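Local coordinates for beta-L-arabinobiosidase (Bacteroides thetaiotaomicron, PDB 5MQR), which probably hydrolyses glycosidic linkages of plant pectin as a multidomain gut-bacterial beta-L-arabinobiosidase, perhaps with sialidase activity, at residues A[121-126]-A[163-168]; A[189-194]-A[223-228]. One frame throughout, in Å; residues are numbered along the deposited sequence.

Contact 1. Residues A[121-126]-A[163-168]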
ATOM      1  N   ILE A 121       5.860  41.280  11.821  1.00 31.03           N
ATOM      2  CA  ILE A 121       7.274  41.398  12.196  1.00 30.49           C
ATOM      3  C   ILE A 121       7.433  40.930  13.647  1.00 30.64           C
ATOM      4  O   ILE A 121       6.811  41.488  14.557  1.00 32.03           O
ATOM      5  CB  ILE A 121       7.822  42.831  12.025  1.00 30.85           C
ATOM      6  CG1 ILE A 121       7.779  43.261  10.540  1.00 30.50           C
ATOM      7  CG2 ILE A 121       9.261  42.936  12.534  1.00 30.86           C
ATOM      8  CD1 ILE A 121       7.802  44.761  10.333  1.00 30.86           C
ATOM      9  N   VAL A 122       8.246  39.897  13.855  1.00 29.37           N
ATOM     10  CA  VAL A 122       8.412  39.283  15.182  1.00 29.23           C
ATOM     11  C   VAL A 122       9.786  39.629  15.786  1.00 29.09           C
ATOM     12  O   VAL A 122       9.896  39.783  16.988  1.00 29.08           O
ATOM     13  CB  VAL A 122       8.079  37.765  15.150  1.00 28.74           C
ATOM     14  CG1 VAL A 122       9.095  36.958  14.347  1.00 28.07           C
ATOM     15  CG2 VAL A 122       7.931  37.211  16.552  1.00 29.35           C
ATOM     16  N   PHE A 123      10.810  39.773  14.947  1.00 29.00           N
ATOM     17  CA  PHE A 123      12.058  40.433  15.340  1.00 29.79           C
ATOM     18  C   PHE A 123      12.373  41.519  14.297  1.00 30.39           C
ATOM     19  O   PHE A 123      12.542  41.198  13.130  1.00 30.17           O
ATOM     20  CB  PHE A 123      13.194  39.429  15.465  1.00 29.38           C
ATOM     21  CG  PHE A 123      12.959  38.382  16.529  1.00 29.28           C
ATOM     22  CD1 PHE A 123      12.878  38.740  17.860  1.00 29.73           C
ATOM     23  CD2 PHE A 123      12.803  37.044  16.197  1.00 28.63           C
ATOM     24  CE1 PHE A 123      12.664  37.804  18.844  1.00 29.61           C
ATOM     25  CE2 PHE A 123      12.585  36.093  17.186  1.00 28.56           C
ATOM     26  CZ  PHE A 123      12.518  36.481  18.511  1.00 29.16           C
ATOM     27  N   PRO A 124      12.408  42.806  14.709  1.00 31.48           N
ATOM     28  CA  PRO A 124      12.543  43.901  13.768  1.00 32.01           C
ATOM     29  C   PRO A 124      14.009  44.234  13.437  1.00 32.69           C
ATOM     30  O   PRO A 124      14.919  43.695  14.078  1.00 33.18           O
ATOM     31  CB  PRO A 124      11.893  45.078  14.534  1.00 32.53           C
ATOM     32  CG  PRO A 124      12.210  44.821  15.951  1.00 32.61           C
ATOM     33  CD  PRO A 124      12.314  43.317  16.100  1.00 32.29           C
ATOM     34  N   PRO A 125      14.234  45.136  12.457  1.00 32.73           N
ATOM     35  CA  PRO A 125      15.583  45.642  12.154  1.00 33.03           C
ATOM     36  C   PRO A 125      16.306  46.143  13.407  1.00 33.63           C
ATOM     37  O   PRO A 125      15.683  46.793  14.262  1.00 33.49           O
ATOM     38  CB  PRO A 125      15.309  46.808  11.202  1.00 33.16           C
ATOM     39  CG  PRO A 125      14.015  46.461  10.544  1.00 32.66           C
ATOM     40  CD  PRO A 125      13.211  45.755  11.592  1.00 32.72           C
ATOM     41  N   TYR A 126      17.595  45.832  13.498  1.00 33.91           N
ATOM     42  CA  TYR A 126      18.411  46.131  14.675  1.00 34.91           C
ATOM     43  C   TYR A 126      19.621  46.946  14.259  1.00 35.89           C
ATOM     44  O   TYR A 126      20.262  46.641  13.269  1.00 35.56           O
ATOM     45  CB  TYR A 126      18.853  44.821  15.323  1.00 34.53           C
ATOM     46  CG  TYR A 126      19.572  44.953  16.650  1.00 35.35           C
ATOM     47  CD1 TYR A 126      20.936  45.303  16.705  1.00 35.50           C
ATOM     48  CD2 TYR A 126      18.901  44.701  17.865  1.00 35.42           C
ATOM     49  CE1 TYR A 126      21.597  45.434  17.924  1.00 36.20           C
ATOM     50  CE2 TYR A 126      19.562  44.816  19.088  1.00 36.04           C
ATOM     51  CZ  TYR A 126      20.908  45.191  19.114  1.00 36.32           C
ATOM     52  OH  TYR A 126      21.573  45.295  20.300  1.00 36.14           O
ATOM     53  N   LEU A 163       5.455  28.847  24.253  1.00 30.77           N
ATOM     54  CA  LEU A 163       6.063  28.869  22.934  1.00 29.44           C
ATOM     55  C   LEU A 163       7.058  29.992  22.911  1.00 28.94           C
ATOM     56  O   LEU A 163       6.677  31.126  23.093  1.00 29.04           O
ATOM     57  CB  LEU A 163       5.022  29.055  21.824  1.00 28.91           C
ATOM     58  CG  LEU A 163       5.573  29.083  20.381  1.00 28.40           C
ATOM     59  CD1 LEU A 163       6.373  27.840  20.017  1.00 27.99           C
ATOM     60  CD2 LEU A 163       4.433  29.237  19.388  1.00 28.25           C
ATOM     61  N   ILE A 164       8.332  29.670  22.689  1.00 28.29           N
ATOM     62  CA  ILE A 164       9.378  30.680  22.518  1.00 28.23           C
ATOM     63  C   ILE A 164       9.791  30.690  21.048  1.00 27.46           C
ATOM     64  O   ILE A 164       9.969  29.624  20.434  1.00 26.84           O
ATOM     65  CB  ILE A 164      10.610  30.409  23.414  1.00 28.64           C
ATOM     66  CG1 ILE A 164      10.203  30.107  24.868  1.00 29.24           C
ATOM     67  CG2 ILE A 164      11.586  31.584  23.384  1.00 29.07           C
ATOM     68  CD1 ILE A 164       9.400  31.170  25.566  1.00 29.78           C
ATOM     69  N   THR A 165       9.914  31.882  20.472  1.00 27.26           N
ATOM     70  CA  THR A 165      10.489  32.021  19.134  1.00 26.86           C
ATOM     71  C   THR A 165      11.808  32.775  19.270  1.00 27.37           C
ATOM     72  O   THR A 165      11.985  33.557  20.203  1.00 27.26           O
ATOM     73  CB  THR A 165       9.513  32.664  18.124  1.00 26.39           C
ATOM     74  OG1 THR A 165      10.056  32.598  16.797  1.00 25.36           O
ATOM     75  CG2 THR A 165       9.198  34.107  18.494  1.00 26.96           C
HETATM   76  N   MSE A 166      12.755  32.493  18.369  1.00 27.72           N
HETATM   77  CA  MSE A 166      14.117  33.035  18.503  1.00 28.84           C
HETATM   78  C   MSE A 166      14.710  33.363  17.164  1.00 28.58           C
HETATM   79  O   MSE A 166      14.346  32.790  16.134  1.00 27.82           O
HETATM   80  CB  MSE A 166      15.063  32.097  19.269  1.00 29.78           C
HETATM   81  CG  MSE A 166      15.133  30.692  18.658  1.00 30.30           C
HETATM   82 SE   MSE A 166      16.167  29.415  19.773  1.00 32.43          SE
HETATM   83  CE  MSE A 166      14.699  28.199  20.235  1.00 31.53           C
ATOM     84  N   GLY A 167      15.620  34.326  17.183  1.00 29.01           N
ATOM     85  CA  GLY A 167      16.386  34.671  16.020  1.00 28.98           C
ATOM     86  C   GLY A 167      17.690  35.305  16.410  1.00 29.96           C
ATOM     87  O   GLY A 167      17.946  35.540  17.595  1.00 30.82           O
ATOM     88  N   ASN A 168      18.517  35.585  15.416  1.00 30.11           N
ATOM     89  CA  ASN A 168      19.871  36.053  15.667  1.00 30.83           C
ATOM     90  C   ASN A 168      20.247  37.211  14.745  1.00 30.50           C
ATOM     91  O   ASN A 168      19.848  37.238  13.585  1.00 29.93           O
ATOM     92  CB  ASN A 168      20.804  34.869  15.478  1.00 31.64           C
ATOM     93  CG  ASN A 168      22.258  35.253  15.556  1.00 33.13           C
ATOM     94  OD1 ASN A 168      22.840  35.252  16.633  1.00 35.25           O
ATOM     95  ND2 ASN A 168      22.859  35.565  14.407  1.00 33.52           N
TER
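The hydroxyl of T165 has two partners: OG1 bonds to the carbonyl oxygen of G154 in its own sheet and, more weakly, to the side-chain amide of Q90 in the preceding sheet. With OG1 anti to the backbone N (chi1 -172°), the methyl is left on the side facing residues 121-126, where it packs against V122 and F123 of that same preceding sheet; threonine suits the place by offering both a polar and an apolar branch. Its CG2 lies 3.9 Å from V122 CG2, the two branched side chains meeting at a slant, and 4.1 Å from F123 CZ. V122 and F123 form a classic beta bulge opposite T105, and both side chains point this way.

F123 does most of the covering. Its ring has its CZ corner 3.4 Å from T165 O, and that oxygen sits at the ring edge, near the ring plane. Farther along the strand the ring lies obliquely against the backbone, with F123 CE2 3.5 Å from M166 C and the same distance from G167 N. Glycine suits position 167, since a beta carbon would come within about 3.3 Å of F123 CD2, a tight fit. The torsion that sets CG anti to the carbonyl carbon (chi1 -62°) brings the ring against this main chain. An alanine at F123 would remove the ring and is likely to open a gap beside the backbone of residues 165-167, leaving the T165 methyl less closely packed.

Strand 120-123 is an edge strand of one four-stranded antiparallel sheet, and 163-170 is an inner strand of the following one, as expected of successive propeller blades. The F123 side chain also touches M149 on strand 148-157 and V188 on strand 186-192, so it is wedged against three adjoining strands.

Contact 2. Residues A[189-194]-A[223-228]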
ATOM      1  N   VAL A 189      15.118  36.236  21.809  1.00 30.84           N
ATOM      2  CA  VAL A 189      13.950  35.399  22.034  1.00 30.39           C
ATOM      3  C   VAL A 189      12.785  36.288  22.430  1.00 30.48           C
ATOM      4  O   VAL A 189      12.978  37.373  22.982  1.00 30.75           O
ATOM      5  CB  VAL A 189      14.139  34.397  23.199  1.00 30.57           C
ATOM      6  CG1 VAL A 189      15.082  33.277  22.817  1.00 30.42           C
ATOM      7  CG2 VAL A 189      14.610  35.089  24.478  1.00 31.49           C
ATOM      8  N   ARG A 190      11.581  35.792  22.182  1.00 30.17           N
ATOM      9  CA  ARG A 190      10.374  36.332  22.802  1.00 30.71           C
ATOM     10  C   ARG A 190       9.286  35.273  22.876  1.00 30.85           C
ATOM     11  O   ARG A 190       9.258  34.352  22.068  1.00 29.74           O
ATOM     12  CB  ARG A 190       9.879  37.569  22.051  1.00 30.42           C
ATOM     13  CG  ARG A 190       9.132  37.300  20.758  1.00 29.57           C
ATOM     14  CD  ARG A 190       9.025  38.570  19.915  1.00 29.65           C
ATOM     15  NE  ARG A 190       8.464  39.679  20.681  1.00 30.35           N
ATOM     16  CZ  ARG A 190       8.207  40.886  20.193  1.00 30.58           C
ATOM     17  NH1 ARG A 190       8.447  41.188  18.922  1.00 30.58           N
ATOM     18  NH2 ARG A 190       7.696  41.797  20.992  1.00 31.16           N
ATOM     19  N   GLU A 191       8.402  35.410  23.855  1.00 32.12           N
ATOM     20  CA  GLU A 191       7.333  34.463  24.032  1.00 32.58           C
ATOM     21  C   GLU A 191       6.213  34.781  23.059  1.00 32.53           C
ATOM     22  O   GLU A 191       5.905  35.948  22.830  1.00 32.16           O
ATOM     23  CB  GLU A 191       6.799  34.510  25.457  1.00 33.75           C
ATOM     24  CG  GLU A 191       5.716  33.451  25.683  1.00 34.33           C
ATOM     25  CD  GLU A 191       5.466  33.134  27.138  1.00 35.24           C
ATOM     26  OE1 GLU A 191       6.095  33.771  28.017  1.00 36.84           O
ATOM     27  OE2 GLU A 191       4.636  32.245  27.402  1.00 35.08           O
ATOM     28  N   ILE A 192       5.633  33.741  22.481  1.00 32.38           N
ATOM     29  CA  ILE A 192       4.361  33.849  21.792  1.00 33.54           C
ATOM     30  C   ILE A 192       3.236  33.341  22.723  1.00 34.89           C
ATOM     31  O   ILE A 192       3.284  32.224  23.234  1.00 33.88           O
ATOM     32  CB  ILE A 192       4.378  33.082  20.465  1.00 32.91           C
ATOM     33  CG1 ILE A 192       5.397  33.714  19.499  1.00 32.61           C
ATOM     34  CG2 ILE A 192       2.979  33.071  19.839  1.00 33.01           C
ATOM     35  CD1 ILE A 192       5.879  32.754  18.429  1.00 32.18           C
ATOM     36  N   LYS A 193       2.228  34.179  22.937  1.00 37.62           N
ATOM     37  CA  LYS A 193       1.139  33.872  23.882  1.00 40.78           C
ATOM     38  C   LYS A 193      -0.090  33.286  23.199  1.00 41.30           C
ATOM     39  O   LYS A 193      -0.243  33.396  21.982  1.00 39.63           O
ATOM     40  CB  LYS A 193       0.822  35.110  24.723  1.00 42.83           C
ATOM     41  CG  LYS A 193       1.811  35.272  25.878  1.00 45.22           C
ATOM     42  CD  LYS A 193       2.214  36.716  26.137  1.00 47.90           C
ATOM     43  CE  LYS A 193       2.385  36.967  27.638  1.00 50.74           C
ATOM     44  NZ  LYS A 193       2.731  38.386  27.942  1.00 52.10           N
ATOM     45  N   LYS A 194      -0.936  32.618  23.985  1.00 44.97           N
ATOM     46  CA  LYS A 194      -2.143  31.951  23.436  1.00 47.49           C
ATOM     47  C   LYS A 194      -3.017  32.914  22.638  1.00 46.46           C
ATOM     48  O   LYS A 194      -3.553  32.551  21.578  1.00 45.26           O
ATOM     49  CB  LYS A 194      -2.989  31.279  24.533  1.00 51.12           C
ATOM     50  CG  LYS A 194      -2.820  29.762  24.573  1.00 54.83           C
ATOM     51  CD  LYS A 194      -3.380  29.146  25.859  1.00 57.88           C
ATOM     52  CE  LYS A 194      -2.476  28.053  26.442  1.00 59.64           C
ATOM     53  NZ  LYS A 194      -2.747  27.910  27.915  1.00 62.63           N
ATOM     54  N   SER A 223      13.667  39.528  32.928  1.00 42.49           N
ATOM     55  CA  SER A 223      12.217  39.359  32.954  1.00 42.28           C
ATOM     56  C   SER A 223      11.749  38.986  34.348  1.00 43.44           C
ATOM     57  O   SER A 223      12.371  38.170  35.014  1.00 43.22           O
ATOM     58  CB  SER A 223      11.764  38.261  31.992  1.00 40.79           C
ATOM     59  OG  SER A 223      10.357  38.105  31.997  1.00 40.13           O
ATOM     60  N   LYS A 224      10.633  39.571  34.761  1.00 44.80           N
ATOM     61  CA  LYS A 224       9.973  39.206  36.021  1.00 46.60           C
ATOM     62  C   LYS A 224       9.029  38.007  35.883  1.00 45.20           C
ATOM     63  O   LYS A 224       8.392  37.604  36.851  1.00 44.92           O
ATOM     64  CB  LYS A 224       9.210  40.396  36.549  1.00 48.84           C
ATOM     65  CG  LYS A 224      10.121  41.533  36.950  1.00 51.23           C
ATOM     66  CD  LYS A 224       9.484  42.866  36.617  1.00 53.27           C
ATOM     67  CE  LYS A 224      10.005  43.954  37.542  1.00 55.88           C
ATOM     68  NZ  LYS A 224       9.222  45.209  37.353  1.00 57.49           N
ATOM     69  N   ASP A 225       8.957  37.440  34.679  1.00 43.71           N
ATOM     70  CA  ASP A 225       8.172  36.246  34.411  1.00 43.47           C
ATOM     71  C   ASP A 225       9.083  35.028  34.629  1.00 43.15           C
ATOM     72  O   ASP A 225       9.836  34.631  33.756  1.00 42.48           O
ATOM     73  CB  ASP A 225       7.610  36.357  32.993  1.00 42.33           C
ATOM     74  CG  ASP A 225       6.589  35.299  32.659  1.00 42.54           C
ATOM     75  OD1 ASP A 225       6.647  34.156  33.178  1.00 42.77           O
ATOM     76  OD2 ASP A 225       5.733  35.607  31.801  1.00 42.75           O
ATOM     77  N   ARG A 226       9.015  34.453  35.817  1.00 44.76           N
ATOM     78  CA  ARG A 226       9.887  33.335  36.219  1.00 45.66           C
ATOM     79  C   ARG A 226       9.832  32.176  35.261  1.00 42.75           C
ATOM     80  O   ARG A 226      10.852  31.562  34.994  1.00 41.98           O
ATOM     81  CB  ARG A 226       9.533  32.812  37.619  1.00 48.60           C
ATOM     82  CG  ARG A 226       9.973  33.727  38.756  1.00 52.89           C
ATOM     83  CD  ARG A 226       9.845  33.008  40.095  1.00 56.76           C
ATOM     84  NE  ARG A 226      10.380  33.779  41.224  1.00 61.27           N
ATOM     85  CZ  ARG A 226      10.690  33.278  42.440  1.00 65.18           C
ATOM     86  NH1 ARG A 226      10.547  31.969  42.725  1.00 65.71           N
ATOM     87  NH2 ARG A 226      11.158  34.096  43.397  1.00 66.16           N
ATOM     88  N   GLU A 227       8.630  31.864  34.783  1.00 40.84           N
ATOM     89  CA  GLU A 227       8.423  30.724  33.900  1.00 39.40           C
ATOM     90  C   GLU A 227       8.973  30.953  32.494  1.00 37.38           C
ATOM     91  O   GLU A 227       9.393  30.004  31.844  1.00 36.53           O
ATOM     92  CB  GLU A 227       6.939  30.323  33.850  1.00 39.58           C
ATOM     93  CG  GLU A 227       6.435  29.727  35.165  1.00 41.21           C
ATOM     94  CD  GLU A 227       7.175  28.459  35.583  1.00 41.25           C
ATOM     95  OE1 GLU A 227       7.321  27.537  34.737  1.00 40.94           O
ATOM     96  OE2 GLU A 227       7.612  28.407  36.752  1.00 42.08           O
ATOM     97  N   PHE A 228       8.964  32.208  32.034  1.00 36.41           N
ATOM     98  CA  PHE A 228       9.648  32.576  30.797  1.00 35.12           C
ATOM     99  C   PHE A 228      11.171  32.376  30.946  1.00 34.92           C
ATOM    100  O   PHE A 228      11.788  31.805  30.082  1.00 33.68           O
ATOM    101  CB  PHE A 228       9.320  34.019  30.404  1.00 34.45           C
ATOM    102  CG  PHE A 228      10.175  34.547  29.311  1.00 33.47           C
ATOM    103  CD1 PHE A 228       9.912  34.210  27.999  1.00 32.49           C
ATOM    104  CD2 PHE A 228      11.268  35.363  29.595  1.00 33.68           C
ATOM    105  CE1 PHE A 228      10.713  34.685  26.976  1.00 31.93           C
ATOM    106  CE2 PHE A 228      12.071  35.848  28.581  1.00 33.18           C
ATOM    107  CZ  PHE A 228      11.790  35.503  27.263  1.00 32.29           C
TER
HETATM  108  O   HOH W   1       6.345  36.165  28.641  1.00 44.75           O
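V189 meets the far end of the F228 ring, its CG2 4.0 Å from F228 CZ in a slanting apolar contact; a beta-branched residue suits both the strand and this buried patch. R190 turns its side chain away and offers only main chain, R190 C lying 4.4 Å from F228 CE1. E191 turns back toward the helix. A chi1 of -177° swings CG away from the backbone N and the chain stays extended beyond it, so that the carboxylate runs alongside F228 in the opposite sense, the two planes only 12° apart, and E191 OE1 comes within 3.8 Å of F228 CD1. The same oxygen stands 4.2 Å from D225 OD2. This pairing of like charges is probably eased by R162, whose NH1 forms salt bridges with both acids. D225 is also the N-cap: F228 N gives a hydrogen bond of 3.2 Å to D225 OD1, meeting it from above the carboxylate plane. Just before it, S223 OG accepts from D225 N in an ST turn. The whole is an N-capped helix start, led in by an ST turn and packed through F228 against a strand of a propeller blade.

Contacts 1 and 2 lie on opposite faces of one blade, their centres 13 Å apart. Strands 163-170 and 186-192 are neighbours in that sheet, joined for instance by I192 N to L163 O at 2.9 Å. Side chains alternate along them: T165 and R190 face residues 121-126, while V189 and E191 face helix 226-236. R190, turned away from the helix, reaches back to contact 1: its NH1 lies 2.8 Å from V122 O, a probable hydrogen bond that ties the bulge to the next blade. T165 CG2 also packs 3.6 Å from I192 CD1. A bound calcium ion lies about 6 Å from the M166 side chain and about 11 Å from that of V189.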